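Extracellular solute-binding protein, family 1 (Trichodesmium erythraeum IMS101, PDB 6G7N) binds ferric iron in the cleft between its two lobes, probably delivering it to an ABC transporter for uptake. Local coordinates at residues S99-V104 against N195-A200. Sequence-based numbering, arbitrary orientation.
With FE (Fe (III) ion), chain E; DAL (D-alanine), chain C.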
# COMPACT_ATOMS: atom_id res chain seq x y z
N SER A 99 -4.78 5.34 5.11
CA SER A 99 -4.03 6.13 4.12
C SER A 99 -3.90 5.27 2.87
O SER A 99 -4.11 4.06 2.92
CB SER A 99 -2.69 6.68 4.63
OG SER A 99 -1.76 5.66 4.87
N LYS A 100 -3.56 5.93 1.77
CA LYS A 100 -3.56 5.32 0.45
C LYS A 100 -2.22 5.54 -0.24
O LYS A 100 -1.63 6.62 -0.17
CB LYS A 100 -4.70 6.01 -0.39
CG LYS A 100 -4.85 5.71 -1.84
CD LYS A 100 -6.08 6.47 -2.31
CE LYS A 100 -6.03 7.99 -2.42
NZ LYS A 100 -7.22 8.49 -3.15
N ARG A 101 -1.79 4.50 -0.95
CA ARG A 101 -0.59 4.53 -1.79
C ARG A 101 -0.98 4.09 -3.20
O ARG A 101 -1.97 3.42 -3.40
CB ARG A 101 0.54 3.66 -1.21
CG ARG A 101 0.19 2.17 -1.00
CD ARG A 101 -0.35 1.81 0.37
NE ARG A 101 0.52 2.14 1.48
CZ ARG A 101 1.67 1.51 1.78
NH1 ARG A 101 2.42 1.97 2.75
NH2 ARG A 101 2.08 0.46 1.08
N ALA A 102 -0.18 4.47 -4.18
CA ALA A 102 -0.39 4.04 -5.58
C ALA A 102 0.84 3.30 -6.06
O ALA A 102 1.97 3.70 -5.77
CB ALA A 102 -0.65 5.24 -6.48
N ARG A 103 0.64 2.21 -6.81
CA ARG A 103 1.76 1.49 -7.40
C ARG A 103 1.88 1.99 -8.84
O ARG A 103 1.01 1.76 -9.67
CB ARG A 103 1.63 -0.03 -7.28
CG ARG A 103 2.94 -0.77 -7.53
CD ARG A 103 3.04 -2.07 -6.75
NE ARG A 103 4.36 -2.69 -6.77
CZ ARG A 103 5.40 -2.24 -6.05
NH1 ARG A 103 5.30 -1.19 -5.25
NH2 ARG A 103 6.57 -2.88 -6.13
N VAL A 104 2.96 2.74 -9.08
CA VAL A 104 3.10 3.60 -10.25
C VAL A 104 4.30 3.20 -11.08
O VAL A 104 5.16 2.45 -10.64
CB VAL A 104 3.18 5.07 -9.83
CG1 VAL A 104 1.91 5.46 -9.08
CG2 VAL A 104 4.44 5.34 -9.00
N ASN A 195 5.96 2.01 -5.18
CA ASN A 195 4.90 2.80 -4.56
C ASN A 195 5.27 4.29 -4.57
O ASN A 195 6.42 4.66 -4.36
CB ASN A 195 4.61 2.33 -3.13
CG ASN A 195 3.90 0.98 -3.05
OD1 ASN A 195 3.33 0.50 -4.04
ND2 ASN A 195 3.94 0.37 -1.87
N SER A 196 4.23 5.10 -4.75
CA SER A 196 4.33 6.55 -4.86
C SER A 196 5.15 7.19 -3.73
O SER A 196 5.96 8.10 -3.97
CB SER A 196 2.89 7.11 -4.88
OG SER A 196 2.09 6.63 -3.79
N TYR A 197 4.90 6.75 -2.49
CA TYR A 197 5.51 7.38 -1.34
C TYR A 197 7.02 7.21 -1.29
O TYR A 197 7.68 7.98 -0.59
CB TYR A 197 4.83 6.92 -0.03
CG TYR A 197 4.89 5.45 0.22
CD1 TYR A 197 5.97 4.85 0.83
CD2 TYR A 197 3.84 4.62 -0.17
CE1 TYR A 197 6.00 3.47 1.05
CE2 TYR A 197 3.87 3.25 0.03
CZ TYR A 197 4.97 2.65 0.60
OH TYR A 197 5.02 1.29 0.74
N TYR A 198 7.58 6.24 -2.00
CA TYR A 198 9.04 6.07 -1.98
C TYR A 198 9.73 7.18 -2.78
O TYR A 198 10.85 7.58 -2.43
CB TYR A 198 9.47 4.68 -2.48
CG TYR A 198 9.10 3.57 -1.55
CD1 TYR A 198 9.65 3.47 -0.28
CD2 TYR A 198 8.16 2.61 -1.92
CE1 TYR A 198 9.30 2.44 0.57
CE2 TYR A 198 7.80 1.59 -1.06
CZ TYR A 198 8.35 1.51 0.19
OH TYR A 198 7.97 0.51 1.05
N LEU A 199 9.11 7.67 -3.85
CA LEU A 199 9.69 8.80 -4.56
C LEU A 199 9.56 10.07 -3.72
O LEU A 199 10.51 10.86 -3.61
CB LEU A 199 9.07 8.97 -5.94
CG LEU A 199 9.68 10.07 -6.79
CD1 LEU A 199 11.17 9.87 -7.07
CD2 LEU A 199 8.92 10.20 -8.10
N ALA A 200 8.38 10.26 -3.13
CA ALA A 200 8.18 11.38 -2.21
C ALA A 200 9.19 11.42 -1.07
O ALA A 200 9.68 12.48 -0.67
CB ALA A 200 6.77 11.38 -1.71
FE FE E . 6.23 0.31 1.99
N DAL C . 7.19 -0.46 3.85
CA DAL C . 6.79 0.45 4.97
CB DAL C . 6.69 -0.33 6.27
C DAL C . 5.55 1.22 4.70
O DAL C . 5.09 1.13 3.54
OXT DAL C . 5.06 1.91 5.63
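Tyr197 CE2 lies over one face of the Arg101 guanidinium, near its centre, 3.3 Å from Arg101 CZ. The two planes are inclined by 45°, so this is not a parallel stack. Two bends in the side chain, about the CB-CG and CG-CD bonds, fold the arginine back along the ring, whose edge is met by Arg101 CB. From there Arg101 NH1 donates a fairly straight hydrogen bond of 2.9 Å to O of the bound D-alanine, and it also forms a salt bridge with Glu270. D-alanine O and N, Tyr197 OH and Tyr198 OH all ligate the iron, each tyrosine at 2.0 Å, and Tyr141 adds a third phenolic oxygen. With an alanine at position 101, the D-alanine carboxylate and Glu270 would probably lose the cation they share, and Tyr197 CE2 the guanidinium packed against it.

Asn195 supports Tyr197 from the second shell. Its ND2 gives Tyr197 OH a 3.0 Å hydrogen bond lying in the amide plane, while its OD1 takes a weak one from Arg103 NH1, which comes in with the guanidinium turned 81° from the amide. The stronger partner of Arg103 is Asp177, by a salt bridge. Closer to the backbone, strand 96-108 is tied to Ser196 by two bonds: Ser196 N donates to Ala102 O (2.8 Å), and Ala102 N donates to Ser196 OG (3.2 Å), which sits between its own backbone N and carbonyl carbon and so faces the strand.

The tyrosine-rich, oxygen-dominated site suits a hard ferric ion, as in other periplasmic ferric-binding proteins. Arg101 and the Asn195 amide would be expected to stabilise negative charge on the ligand carboxylate and the Tyr197 phenolate, respectively.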